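Local structure of sister chromatid cohesion protein (Chaetomium thermophilum, 5T8V) at residues P1228-H1231 and L1232-E1235; G1163-F1166 and I1167-T1171; R1245-F1248 and L1249-V1253; L1180-L1183 and E1184-L1188; S1172-P1175 and R1176-E1179. The protein probably acts as a cohesin loader that associates with chromatin, this chain being the C-terminal, HEAT-repeat-rich part of Scc2. All coordinates share one frame; numbering follows the deposited sequence.

Interaction 1: P1228-H1231 and L1232-E1235; sequences PKLH and LFME
H1231 and L1232 run alongside each other at the start of helix 1231-1240, and the imidazole has a carbonyl at its edge and a leucine over one face. At the base of the histidine, CB stands 3.3 Å from the backbone N of L1232, and CG lies close to the same nitrogen. From there the ring divides. ND1 turns back to the first residue of the turn and donates to P1228 O at 3.2 Å with an N-H...O angle of 138°, the oxygen lying in the ring plane. The remote atoms CE1 and NE2 face the leucine branches, CE1 nearer CD2 and NE2 nearer CD1. L1232 CG completes a CH-pi contact 4.2 Å from the ring centroid, 21° off its normal.

The backbone frames this pair. P1228 to H1231 form a type I beta turn, closed by H1231 N bonding to P1228 O at 3.1 Å, so that this oxygen receives both the amide and the imidazole of one residue. L1230 occupies the N-cap position; L1230 O takes M1234 N at 2.9 Å, while L1230 CB lies 4.0 Å from F1233 CB. A chi1 of -159° carries the F1233 ring out past L1230, whose CD2 is at the ring edge, toward A1203 and I1207 of helix 1200-1213.

In chemical terms, the bond at ND1 requires the proton on that nitrogen, and together with the leucine over one face it should limit rotation of the imidazole, tying the turn to the helix it starts.

Interaction 2: G1163-F1166 and I1167-T1171; sequences GVTF and ITLAT
I1167 opens the second half of helix 1163-1169 by donating its amide to G1163 O at 2.9 Å, almost perfectly straight at 178°. Its CG1 folds back over that oxygen, 3.2 Å from G1163 O, because chi1 of -62° sets it beside the backbone N.

T1168 comes next and meets V1164 twice. Its OG1 donates to V1164 O at 2.5 Å and its amide N reaches the same V1164 O at 2.9 Å, the two approaching from opposite faces of the carbonyl plane. The hydroxyl is also bonded to S1206 of helix 1200-1213. Next, L1169 bonds through N to T1165 O, and its CD1 packs against T1165 CG2 at 3.8 Å, the two side chains running alongside each other. A1170 N then bonds to F1166 O at 2.9 Å. At T1171 the hydroxyl turns back on the chain: OG1 donates to T1168 O at 2.8 Å, in the carbonyl plane, and the T1171 amide uses that oxygen too.

The hydroxyls of T1168 and T1171 thus both donate to backbone carbonyls in a largely buried setting, and the one on T1168 also joins this short helix to helix 1200-1213.

Interaction 3: R1245-F1248 and L1249-V1253; sequences RVKF and LEKLV
F1248 and L1252 are brought together by their first torsions: the phenylalanine CG is anti to the backbone N (chi1 173°), whereas the leucine CG sits beside its own N (chi1 -83°), which carries CD1 back to the ring one turn earlier. L1252 CD1 comes within 3.8 Å of F1248 CE2 and is also near CZ, approaching obliquely. L1249 adds a looser apolar touch, its CD2 lying 4.5 Å from F1248 CD2.

A second, polar group lies on another side of the helix. K1247 leaves the backbone with CG anti to N, then bends at chi2 and chi4, so its chain runs across E1250 at about a right angle. The touching atoms are K1247 CD and E1250 OE1, 3.3 Å apart, while NZ continues past the carboxylate to a point 4.9 Å from that same OE1. K1247 NZ instead ends 3.7 Å from K1251 NZ, whose chain curls at three successive torsions. Two like charges this close would probably repel, an effect the neighbouring carboxylate may temper. V1246 CG1 lies on the other branch of E1250, 4.1 Å from OE2.

Beneath these side chains run regular backbone bonds, such as E1250 N to V1246 O at 2.9 Å.

Helix 1243-1254 turns its apolar side to its neighbours. F1248 meets the F1233 ring of helix 1231-1240 with the planes at about 50° and the Y1200 ring edge-to-face, and both F1248 and L1252 rest on I1204 of helix 1200-1213. R1245 forms a salt bridge with E1293 of helix 1291-1319, against which V1253 also packs.

Interaction 4: L1180-L1183 and E1184-L1188; sequences LAFL and EHKAL
F1182, L1183 and K1186 share a turn in the middle of helix 1175-1191, one of the alpha helices of the HEAT-repeat protein, where the end of the lysine reaches back to both earlier side chains. With chi1 and chi2 both near 180°, K1186 runs straight out before bending at chi3 (54°), which brings CE and NZ together beside the two: each is 4.0 Å from F1182 CE2 and 4.1 Å from L1183 CD2. The lysine crosses the phenylalanine obliquely but runs alongside the leucine. With an alanine in place of K1186, F1182 CE2 and L1183 CD2 would probably lose the neighbour they share, leaving the ring less restrained on that side.

E1184 pairs with L1180 on another side. A bend at chi2 keeps its chain near the helix, with CG 3.4 Å from L1180 O and OE2 4.2 Å from L1180 CD1. The carboxylate finds its polar partners on helix 1139-1154: OE1 bonds to N1152, and OE2 has a long, weak ion pair with R1153. Underneath, K1186 N bonds to F1182 O and A1187 N to L1183 O, both at 2.9 Å.

The two long polar chains therefore behave differently: the lysine lays its last carbon and its amine beside the phenylalanine and leucine of its own helix, whereas the buried glutamate lies against a leucine and bonds through OE1 to another helix.

Interaction 5: S1172-P1175 and R1176-E1179; sequences STHP and RISE
H1174 O begins the backbone pairing of helix 1175-1191, accepting S1178 N at 3.1 Å and 166° and, more weakly, I1177 N; one residue on, P1175 O takes E1179 N at 2.9 Å.

The histidine side chain, its CG anti to the backbone N (chi1 -170°), meets two neighbours. R1176 approaches over one face, where its CB makes a CH-pi contact 4.3 Å from the ring centroid. The guanidinium itself is turned 76° to the imidazole, and its NH1 stands 3.8 Å from H1174 NE2. On the ND1 side comes I1177, crossing at about a right angle, with CG1 3.5 Å from H1174 ND1 and CD1 at the ring edge, in plane.

H1174 is the N-cap residue and P1175 the first residue of the helix, a position where proline's missing amide hydrogen costs no helical bond. A glycine in place of H1174 would probably leave R1176 CB and I1177 CD1 without the ring they pack on, the arginine then being held on one side fewer.

Before the cap, S1172 CB touches I1177 CG2 at 3.9 Å, while S1172 OG bonds to Q1137 and also receives a weak bond from H1174 N. S1178 OG hydrogen-bonds to A1170 O, just before this loop. R1176 extends to F1142 of helix 1139-1154 in a cation-pi contact.

In the fold
All five contacts fall within the sister chromatid cohesion C-terminal region of this elongated, mostly helical chain. Along the sequence they come in the order 2, 5, 4, 1, 3. Interaction 5 covers the lead-in and first turn of helix 1175-1191 and interaction 4 follows on it, their centres about 12 Å apart; interaction 2 lies on the preceding helix 1163-1169, about 8 Å from interaction 4, centre to centre. Interaction 1 starts helix 1231-1240 and touches interactions 2, 3 and 4, so it stands between the earlier pair of helices and helix 1243-1254, which carries interaction 3. The centres of interactions 3 and 5 lie about 25 Å apart. Local side-chain contacts thus recur through four helices packed together in one HEAT-repeat-type region of the loader.

Interaction 1: P1228-H1231 and L1232-E1235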
loop_
_atom_site.group_PDB
_atom_site.type_symbol
_atom_site.label_atom_id
_atom_site.label_comp_id
_atom_site.label_asym_id
_atom_site.label_seq_id
_atom_site.Cartn_x
_atom_site.Cartn_y
_atom_site.Cartn_z
ATOM N N PRO A 1228 -3.209 15.991 26.801
ATOM C CA PRO A 1228 -3.560 16.682 28.046
ATOM C C PRO A 1228 -4.914 16.239 28.575
ATOM O O PRO A 1228 -5.787 15.792 27.827
ATOM C CB PRO A 1228 -3.578 18.158 27.634
ATOM C CG PRO A 1228 -3.969 18.125 26.203
ATOM C CD PRO A 1228 -3.349 16.875 25.630
ATOM N N LYS A 1229 -5.081 16.369 29.893
ATOM C CA LYS A 1229 -6.338 15.972 30.519
ATOM C C LYS A 1229 -7.499 16.810 30.002
ATOM O O LYS A 1229 -8.615 16.305 29.839
ATOM C CB LYS A 1229 -6.225 16.092 32.039
ATOM C CG LYS A 1229 -5.138 15.226 32.657
ATOM C CD LYS A 1229 -5.397 13.742 32.426
ATOM C CE LYS A 1229 -4.353 12.878 33.112
ATOM N NZ LYS A 1229 -4.374 13.038 34.591
ATOM N N LEU A 1230 -7.256 18.092 29.739
ATOM C CA LEU A 1230 -8.289 19.006 29.274
ATOM C C LEU A 1230 -8.479 18.965 27.764
ATOM O O LEU A 1230 -9.141 19.853 27.214
ATOM C CB LEU A 1230 -7.953 20.436 29.706
ATOM C CG LEU A 1230 -7.637 20.654 31.189
ATOM C CD1 LEU A 1230 -7.248 22.103 31.447
ATOM C CD2 LEU A 1230 -8.816 20.258 32.059
ATOM N N HIS A 1231 -7.924 17.961 27.079
ATOM C CA HIS A 1231 -8.019 17.937 25.623
ATOM C C HIS A 1231 -9.467 17.820 25.163
ATOM O O HIS A 1231 -9.818 18.335 24.095
ATOM C CB HIS A 1231 -7.166 16.801 25.050
ATOM C CG HIS A 1231 -7.904 15.512 24.861
ATOM N ND1 HIS A 1231 -7.987 14.551 25.846
ATOM C CD2 HIS A 1231 -8.566 15.014 23.791
ATOM C CE1 HIS A 1231 -8.680 13.520 25.394
ATOM N NE2 HIS A 1231 -9.045 13.777 24.150
ATOM N N LEU A 1232 -10.322 17.162 25.949
ATOM C CA LEU A 1232 -11.753 17.204 25.667
ATOM C C LEU A 1232 -12.282 18.622 25.826
ATOM O O LEU A 1232 -12.939 19.159 24.927
ATOM C CB LEU A 1232 -12.515 16.248 26.591
ATOM C CG LEU A 1232 -12.281 14.737 26.484
ATOM C CD1 LEU A 1232 -12.067 14.300 25.039
ATOM C CD2 LEU A 1232 -11.126 14.296 27.380
ATOM N N PHE A 1233 -11.990 19.247 26.969
ATOM C CA PHE A 1233 -12.429 20.614 27.225
ATOM C C PHE A 1233 -12.147 21.507 26.023
ATOM O O PHE A 1233 -13.067 22.029 25.383
ATOM C CB PHE A 1233 -11.731 21.147 28.481
ATOM C CG PHE A 1233 -12.431 22.309 29.136
ATOM C CD1 PHE A 1233 -13.351 23.082 28.444
ATOM C CD2 PHE A 1233 -12.160 22.628 30.455
ATOM C CE1 PHE A 1233 -13.984 24.145 29.056
ATOM C CE2 PHE A 1233 -12.792 23.692 31.073
ATOM C CZ PHE A 1233 -13.704 24.450 30.372
ATOM N N MET A 1234 -10.866 21.677 25.689
ATOM C CA MET A 1234 -10.511 22.543 24.572
ATOM C C MET A 1234 -11.144 22.070 23.272
ATOM O O MET A 1234 -11.496 22.896 22.421
ATOM C CB MET A 1234 -8.994 22.620 24.430
ATOM C CG MET A 1234 -8.331 23.458 25.512
ATOM S SD MET A 1234 -6.731 24.121 25.020
ATOM C CE MET A 1234 -7.207 25.251 23.719
ATOM N N GLU A 1235 -11.306 20.756 23.096
ATOM C CA GLU A 1235 -11.970 20.271 21.893
ATOM C C GLU A 1235 -13.376 20.846 21.789
ATOM O O GLU A 1235 -13.799 21.287 20.714
ATOM C CB GLU A 1235 -12.009 18.743 21.880
ATOM C CG GLU A 1235 -12.466 18.160 20.552
ATOM C CD GLU A 1235 -12.157 16.681 20.419
ATOM O OE1 GLU A 1235 -12.963 15.857 20.900
ATOM O OE2 GLU A 1235 -11.102 16.345 19.840
#

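Interaction 2: G1163-F1166 and I1167-T1171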
loop_
_atom_site.group_PDB
_atom_site.type_symbol
_atom_site.label_atom_id
_atom_site.label_comp_id
_atom_site.label_asym_id
_atom_site.label_seq_id
_atom_site.Cartn_x
_atom_site.Cartn_y
_atom_site.Cartn_z
ATOM N N GLY A 1163 -23.233 21.696 34.615
ATOM C CA GLY A 1163 -22.094 21.857 33.730
ATOM C C GLY A 1163 -20.779 21.324 34.266
ATOM O O GLY A 1163 -20.179 20.423 33.674
ATOM N N VAL A 1164 -20.321 21.879 35.392
ATOM C CA VAL A 1164 -19.009 21.522 35.925
ATOM C C VAL A 1164 -18.914 20.023 36.168
ATOM O O VAL A 1164 -17.852 19.418 35.987
ATOM C CB VAL A 1164 -18.722 22.323 37.208
ATOM C CG1 VAL A 1164 -17.460 21.811 37.903
ATOM C CG2 VAL A 1164 -18.581 23.803 36.885
ATOM N N THR A 1165 -20.017 19.397 36.579
ATOM C CA THR A 1165 -19.984 17.968 36.868
ATOM C C THR A 1165 -19.668 17.164 35.613
ATOM O O THR A 1165 -18.808 16.278 35.632
ATOM C CB THR A 1165 -21.313 17.518 37.480
ATOM O OG1 THR A 1165 -21.492 18.155 38.752
ATOM C CG2 THR A 1165 -21.342 15.999 37.675
ATOM N N PHE A 1166 -20.356 17.455 34.506
ATOM C CA PHE A 1166 -20.113 16.706 33.276
ATOM C C PHE A 1166 -18.760 17.059 32.670
ATOM O O PHE A 1166 -18.062 16.182 32.146
ATOM C CB PHE A 1166 -21.234 16.958 32.269
ATOM C CG PHE A 1166 -22.466 16.135 32.517
ATOM C CD1 PHE A 1166 -22.431 14.757 32.395
ATOM C CD2 PHE A 1166 -23.656 16.739 32.864
ATOM C CE1 PHE A 1166 -23.565 13.996 32.622
ATOM C CE2 PHE A 1166 -24.795 15.984 33.091
ATOM C CZ PHE A 1166 -24.749 14.612 32.970
ATOM N N ILE A 1167 -18.376 18.336 32.725
ATOM C CA ILE A 1167 -17.034 18.719 32.296
ATOM C C ILE A 1167 -15.992 17.917 33.064
ATOM O O ILE A 1167 -14.955 17.525 32.513
ATOM C CB ILE A 1167 -16.828 20.235 32.476
ATOM C CG1 ILE A 1167 -17.810 21.013 31.596
ATOM C CG2 ILE A 1167 -15.394 20.627 32.132
ATOM C CD1 ILE A 1167 -17.827 22.508 31.854
ATOM N N THR A 1168 -16.254 17.653 34.346
ATOM C CA THR A 1168 -15.308 16.903 35.166
ATOM C C THR A 1168 -15.322 15.421 34.812
ATOM O O THR A 1168 -14.264 14.795 34.689
ATOM C CB THR A 1168 -15.636 17.100 36.648
ATOM O OG1 THR A 1168 -15.703 18.500 36.943
ATOM C CG2 THR A 1168 -14.575 16.460 37.523
ATOM N N LEU A 1169 -16.511 14.841 34.647
ATOM C CA LEU A 1169 -16.613 13.423 34.329
ATOM C C LEU A 1169 -16.101 13.105 32.932
ATOM O O LEU A 1169 -15.773 11.946 32.656
ATOM C CB LEU A 1169 -18.063 12.962 34.472
ATOM C CG LEU A 1169 -18.637 13.026 35.892
ATOM C CD1 LEU A 1169 -20.143 12.840 35.873
ATOM C CD2 LEU A 1169 -17.984 11.980 36.789
ATOM N N ALA A 1170 -16.021 14.102 32.046
ATOM C CA ALA A 1170 -15.489 13.857 30.710
ATOM C C ALA A 1170 -14.025 13.442 30.746
ATOM O O ALA A 1170 -13.544 12.828 29.787
ATOM C CB ALA A 1170 -15.656 15.101 29.839
ATOM N N THR A 1171 -13.308 13.762 31.823
ATOM C CA THR A 1171 -11.910 13.384 31.973
ATOM C C THR A 1171 -11.741 12.061 32.711
ATOM O O THR A 1171 -10.655 11.785 33.230
ATOM C CB THR A 1171 -11.139 14.486 32.704
ATOM O OG1 THR A 1171 -11.579 14.561 34.066
ATOM C CG2 THR A 1171 -11.355 15.834 32.029
#

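Interaction 3: R1245-F1248 and L1249-V1253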
loop_
_atom_site.group_PDB
_atom_site.type_symbol
_atom_site.label_atom_id
_atom_site.label_comp_id
_atom_site.label_asym_id
_atom_site.label_seq_id
_atom_site.Cartn_x
_atom_site.Cartn_y
_atom_site.Cartn_z
ATOM N N ARG A 1245 -11.681 31.135 23.022
ATOM C CA ARG A 1245 -10.734 30.081 23.367
ATOM C C ARG A 1245 -9.445 30.674 23.924
ATOM O O ARG A 1245 -8.940 30.224 24.960
ATOM C CB ARG A 1245 -10.459 29.216 22.135
ATOM C CG ARG A 1245 -9.300 28.248 22.281
ATOM C CD ARG A 1245 -9.406 27.117 21.266
ATOM N NE ARG A 1245 -8.140 26.413 21.082
ATOM C CZ ARG A 1245 -8.008 25.260 20.430
ATOM N NH1 ARG A 1245 -9.066 24.662 19.901
ATOM N NH2 ARG A 1245 -6.812 24.699 20.316
ATOM N N VAL A 1246 -8.907 31.700 23.257
ATOM C CA VAL A 1246 -7.693 32.365 23.733
ATOM C C VAL A 1246 -7.801 32.650 25.224
ATOM O O VAL A 1246 -6.968 32.209 26.026
ATOM C CB VAL A 1246 -7.439 33.661 22.941
ATOM C CG1 VAL A 1246 -6.321 34.488 23.587
ATOM C CG2 VAL A 1246 -7.085 33.344 21.502
ATOM N N LYS A 1247 -8.838 33.392 25.618
ATOM C CA LYS A 1247 -8.962 33.795 27.013
ATOM C C LYS A 1247 -8.916 32.589 27.940
ATOM O O LYS A 1247 -8.297 32.644 29.010
ATOM C CB LYS A 1247 -10.255 34.586 27.225
ATOM C CG LYS A 1247 -10.384 35.204 28.616
ATOM C CD LYS A 1247 -9.244 36.177 28.913
ATOM C CE LYS A 1247 -9.411 36.845 30.267
ATOM N NZ LYS A 1247 -9.344 35.865 31.387
ATOM N N PHE A 1248 -9.552 31.483 27.544
ATOM C CA PHE A 1248 -9.491 30.275 28.357
ATOM C C PHE A 1248 -8.043 29.928 28.677
ATOM O O PHE A 1248 -7.659 29.805 29.846
ATOM C CB PHE A 1248 -10.184 29.113 27.643
ATOM C CG PHE A 1248 -10.009 27.792 28.334
ATOM C CD1 PHE A 1248 -10.679 27.520 29.514
ATOM C CD2 PHE A 1248 -9.172 26.824 27.804
ATOM C CE1 PHE A 1248 -10.518 26.306 30.154
ATOM C CE2 PHE A 1248 -9.008 25.607 28.439
ATOM C CZ PHE A 1248 -9.681 25.348 29.616
ATOM N N LEU A 1249 -7.217 29.787 27.638
ATOM C CA LEU A 1249 -5.788 29.591 27.849
ATOM C C LEU A 1249 -5.242 30.630 28.818
ATOM O O LEU A 1249 -4.605 30.290 29.822
ATOM C CB LEU A 1249 -5.045 29.657 26.512
ATOM C CG LEU A 1249 -5.388 28.580 25.482
ATOM C CD1 LEU A 1249 -4.636 28.834 24.185
ATOM C CD2 LEU A 1249 -5.072 27.190 26.020
ATOM N N GLU A 1250 -5.505 31.909 28.546
ATOM C CA GLU A 1250 -5.036 32.953 29.446
ATOM C C GLU A 1250 -5.522 32.699 30.866
ATOM O O GLU A 1250 -4.742 32.792 31.823
ATOM C CB GLU A 1250 -5.495 34.322 28.947
ATOM C CG GLU A 1250 -4.826 34.743 27.649
ATOM C CD GLU A 1250 -5.210 36.144 27.219
ATOM O OE1 GLU A 1250 -6.249 36.651 27.694
ATOM O OE2 GLU A 1250 -4.468 36.741 26.410
ATOM N N LYS A 1251 -6.801 32.343 31.024
ATOM C CA LYS A 1251 -7.316 32.060 32.359
ATOM C C LYS A 1251 -6.514 30.949 33.024
ATOM O O LYS A 1251 -6.170 31.047 34.209
ATOM C CB LYS A 1251 -8.800 31.696 32.288
ATOM C CG LYS A 1251 -9.454 31.425 33.647
ATOM C CD LYS A 1251 -9.155 32.510 34.685
ATOM C CE LYS A 1251 -9.595 33.900 34.227
ATOM N NZ LYS A 1251 -11.075 34.014 34.083
ATOM N N LEU A 1252 -6.189 29.891 32.274
ATOM C CA LEU A 1252 -5.305 28.860 32.805
ATOM C C LEU A 1252 -4.049 29.489 33.388
ATOM O O LEU A 1252 -3.702 29.255 34.552
ATOM C CB LEU A 1252 -4.940 27.854 31.712
ATOM C CG LEU A 1252 -5.935 26.731 31.432
ATOM C CD1 LEU A 1252 -5.627 26.076 30.095
ATOM C CD2 LEU A 1252 -5.885 25.708 32.551
ATOM N N VAL A 1253 -3.366 30.317 32.593
ATOM C CA VAL A 1253 -2.171 30.997 33.082
ATOM C C VAL A 1253 -2.494 31.788 34.341
ATOM O O VAL A 1253 -1.739 31.760 35.321
ATOM C CB VAL A 1253 -1.581 31.899 31.979
ATOM C CG1 VAL A 1253 -0.351 32.642 32.489
ATOM C CG2 VAL A 1253 -1.232 31.076 30.747
#

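Interaction 4: L1180-L1183 and E1184-L1188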
loop_
_atom_site.group_PDB
_atom_site.type_symbol
_atom_site.label_atom_id
_atom_site.label_comp_id
_atom_site.label_asym_id
_atom_site.label_seq_id
_atom_site.Cartn_x
_atom_site.Cartn_y
_atom_site.Cartn_z
ATOM N N LEU A 1180 -20.314 9.629 27.587
ATOM C CA LEU A 1180 -21.604 10.239 27.893
ATOM C C LEU A 1180 -21.425 11.645 28.456
ATOM O O LEU A 1180 -22.056 12.604 27.987
ATOM C CB LEU A 1180 -22.369 9.350 28.875
ATOM C CG LEU A 1180 -23.800 9.753 29.232
ATOM C CD1 LEU A 1180 -24.692 9.776 28.001
ATOM C CD2 LEU A 1180 -24.358 8.801 30.279
ATOM N N ALA A 1181 -20.563 11.789 29.465
ATOM C CA ALA A 1181 -20.327 13.104 30.052
ATOM C C ALA A 1181 -19.813 14.087 29.009
ATOM O O ALA A 1181 -20.145 15.278 29.049
ATOM C CB ALA A 1181 -19.342 12.992 31.215
ATOM N N PHE A 1182 -19.000 13.609 28.066
ATOM C CA PHE A 1182 -18.506 14.481 27.004
ATOM C C PHE A 1182 -19.637 14.908 26.077
ATOM O O PHE A 1182 -19.648 16.042 25.585
ATOM C CB PHE A 1182 -17.401 13.774 26.218
ATOM C CG PHE A 1182 -16.966 14.515 24.987
ATOM C CD1 PHE A 1182 -16.178 15.651 25.086
ATOM C CD2 PHE A 1182 -17.340 14.075 23.728
ATOM C CE1 PHE A 1182 -15.776 16.334 23.954
ATOM C CE2 PHE A 1182 -16.939 14.754 22.592
ATOM C CZ PHE A 1182 -16.157 15.885 22.706
ATOM N N LEU A 1183 -20.594 14.014 25.822
ATOM C CA LEU A 1183 -21.760 14.390 25.029
ATOM C C LEU A 1183 -22.582 15.455 25.741
ATOM O O LEU A 1183 -23.059 16.408 25.110
ATOM C CB LEU A 1183 -22.619 13.160 24.738
ATOM C CG LEU A 1183 -22.075 12.166 23.713
ATOM C CD1 LEU A 1183 -22.901 10.887 23.734
ATOM C CD2 LEU A 1183 -22.071 12.777 22.321
ATOM N N GLU A 1184 -22.759 15.315 27.056
ATOM C CA GLU A 1184 -23.560 16.288 27.791
ATOM C C GLU A 1184 -22.846 17.629 27.896
ATOM O O GLU A 1184 -23.487 18.684 27.846
ATOM C CB GLU A 1184 -23.898 15.748 29.178
ATOM C CG GLU A 1184 -24.708 14.463 29.146
ATOM C CD GLU A 1184 -25.966 14.591 28.308
ATOM O OE1 GLU A 1184 -26.521 15.710 28.230
ATOM O OE2 GLU A 1184 -26.393 13.575 27.722
ATOM N N HIS A 1185 -21.520 17.614 28.045
ATOM C CA HIS A 1185 -20.772 18.865 28.067
ATOM C C HIS A 1185 -20.794 19.537 26.699
ATOM O O HIS A 1185 -20.925 20.763 26.605
ATOM C CB HIS A 1185 -19.336 18.603 28.524
ATOM C CG HIS A 1185 -18.401 19.746 28.281
ATOM N ND1 HIS A 1185 -18.809 21.063 28.303
ATOM C CD2 HIS A 1185 -17.073 19.769 28.019
ATOM C CE1 HIS A 1185 -17.775 21.846 28.057
ATOM N NE2 HIS A 1185 -16.709 21.087 27.881
ATOM N N LYS A 1186 -20.680 18.750 25.628
ATOM C CA LYS A 1186 -20.687 19.315 24.282
ATOM C C LYS A 1186 -22.043 19.926 23.949
ATOM O O LYS A 1186 -22.121 21.063 23.469
ATOM C CB LYS A 1186 -20.310 18.237 23.264
ATOM C CG LYS A 1186 -20.537 18.641 21.814
ATOM C CD LYS A 1186 -19.885 17.669 20.841
ATOM C CE LYS A 1186 -20.333 16.233 21.087
ATOM N NZ LYS A 1186 -19.954 15.324 19.970
ATOM N N ALA A 1187 -23.126 19.184 24.194
ATOM C CA ALA A 1187 -24.458 19.720 23.928
ATOM C C ALA A 1187 -24.761 20.907 24.831
ATOM O O ALA A 1187 -25.302 21.925 24.379
ATOM C CB ALA A 1187 -25.508 18.626 24.112
ATOM N N LEU A 1188 -24.413 20.799 26.114
ATOM C CA LEU A 1188 -24.682 21.883 27.051
ATOM C C LEU A 1188 -23.955 23.156 26.641
ATOM O O LEU A 1188 -24.524 24.252 26.706
ATOM C CB LEU A 1188 -24.282 21.453 28.462
ATOM C CG LEU A 1188 -24.696 22.372 29.609
ATOM C CD1 LEU A 1188 -24.925 21.552 30.872
ATOM C CD2 LEU A 1188 -23.648 23.446 29.856
#

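Interaction 5: S1172-P1175 and R1176-E1179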
loop_
_atom_site.group_PDB
_atom_site.type_symbol
_atom_site.label_atom_id
_atom_site.label_comp_id
_atom_site.label_asym_id
_atom_site.label_seq_id
_atom_site.Cartn_x
_atom_site.Cartn_y
_atom_site.Cartn_z
ATOM N N SER A 1172 -12.788 11.245 32.773
ATOM C CA SER A 1172 -12.717 9.969 33.467
ATOM C C SER A 1172 -12.076 8.912 32.576
ATOM O O SER A 1172 -12.162 8.967 31.346
ATOM C CB SER A 1172 -14.114 9.517 33.893
ATOM O OG SER A 1172 -14.058 8.300 34.613
ATOM N N THR A 1173 -11.421 7.939 33.215
ATOM C CA THR A 1173 -10.813 6.841 32.474
ATOM C C THR A 1173 -11.841 5.794 32.062
ATOM O O THR A 1173 -11.678 5.150 31.019
ATOM C CB THR A 1173 -9.704 6.188 33.303
ATOM O OG1 THR A 1173 -10.220 5.798 34.582
ATOM C CG2 THR A 1173 -8.544 7.152 33.495
ATOM N N HIS A 1174 -12.893 5.606 32.860
ATOM C CA HIS A 1174 -13.982 4.714 32.482
ATOM C C HIS A 1174 -14.596 5.224 31.181
ATOM O O HIS A 1174 -15.198 6.305 31.171
ATOM C CB HIS A 1174 -15.036 4.641 33.589
ATOM C CG HIS A 1174 -16.062 3.572 33.375
ATOM N ND1 HIS A 1174 -17.310 3.613 33.961
ATOM C CD2 HIS A 1174 -16.027 2.431 32.646
ATOM C CE1 HIS A 1174 -17.999 2.545 33.600
ATOM N NE2 HIS A 1174 -17.244 1.812 32.803
ATOM N N PRO A 1175 -14.467 4.494 30.067
ATOM C CA PRO A 1175 -14.932 5.053 28.784
ATOM C C PRO A 1175 -16.404 5.427 28.775
ATOM O O PRO A 1175 -16.783 6.416 28.136
ATOM C CB PRO A 1175 -14.625 3.928 27.783
ATOM C CG PRO A 1175 -13.566 3.111 28.431
ATOM C CD PRO A 1175 -13.850 3.167 29.895
ATOM N N ARG A 1176 -17.250 4.665 29.471
ATOM C CA ARG A 1176 -18.687 4.908 29.395
ATOM C C ARG A 1176 -19.087 6.181 30.130
ATOM O O ARG A 1176 -20.093 6.806 29.779
ATOM C CB ARG A 1176 -19.447 3.705 29.950
ATOM C CG ARG A 1176 -19.003 2.380 29.351
ATOM C CD ARG A 1176 -20.183 1.556 28.863
ATOM N NE ARG A 1176 -21.130 1.257 29.933
ATOM C CZ ARG A 1176 -20.916 0.367 30.897
ATOM N NH1 ARG A 1176 -19.779 -0.315 30.941
ATOM N NH2 ARG A 1176 -21.839 0.161 31.826
ATOM N N ILE A 1177 -18.323 6.580 31.147
ATOM C CA ILE A 1177 -18.563 7.863 31.798
ATOM C C ILE A 1177 -18.007 9.000 30.952
ATOM O O ILE A 1177 -18.652 10.043 30.788
ATOM C CB ILE A 1177 -17.956 7.862 33.215
ATOM C CG1 ILE A 1177 -18.659 6.818 34.092
ATOM C CG2 ILE A 1177 -18.054 9.257 33.846
ATOM C CD1 ILE A 1177 -18.058 6.656 35.481
ATOM N N SER A 1178 -16.806 8.816 30.399
ATOM C CA SER A 1178 -16.164 9.879 29.634
ATOM C C SER A 1178 -16.962 10.220 28.381
ATOM O O SER A 1178 -17.138 11.399 28.051
ATOM C CB SER A 1178 -14.740 9.462 29.267
ATOM O OG SER A 1178 -14.109 10.434 28.452
ATOM N N GLU A 1179 -17.451 9.207 27.666
ATOM C CA GLU A 1179 -18.174 9.462 26.424
ATOM C C GLU A 1179 -19.492 10.180 26.693
ATOM O O GLU A 1179 -19.772 11.231 26.101
ATOM C CB GLU A 1179 -18.413 8.145 25.684
ATOM C CG GLU A 1179 -17.133 7.477 25.201
ATOM C CD GLU A 1179 -17.365 6.077 24.667
ATOM O OE1 GLU A 1179 -18.541 5.690 24.490
ATOM O OE2 GLU A 1179 -16.369 5.361 24.427
#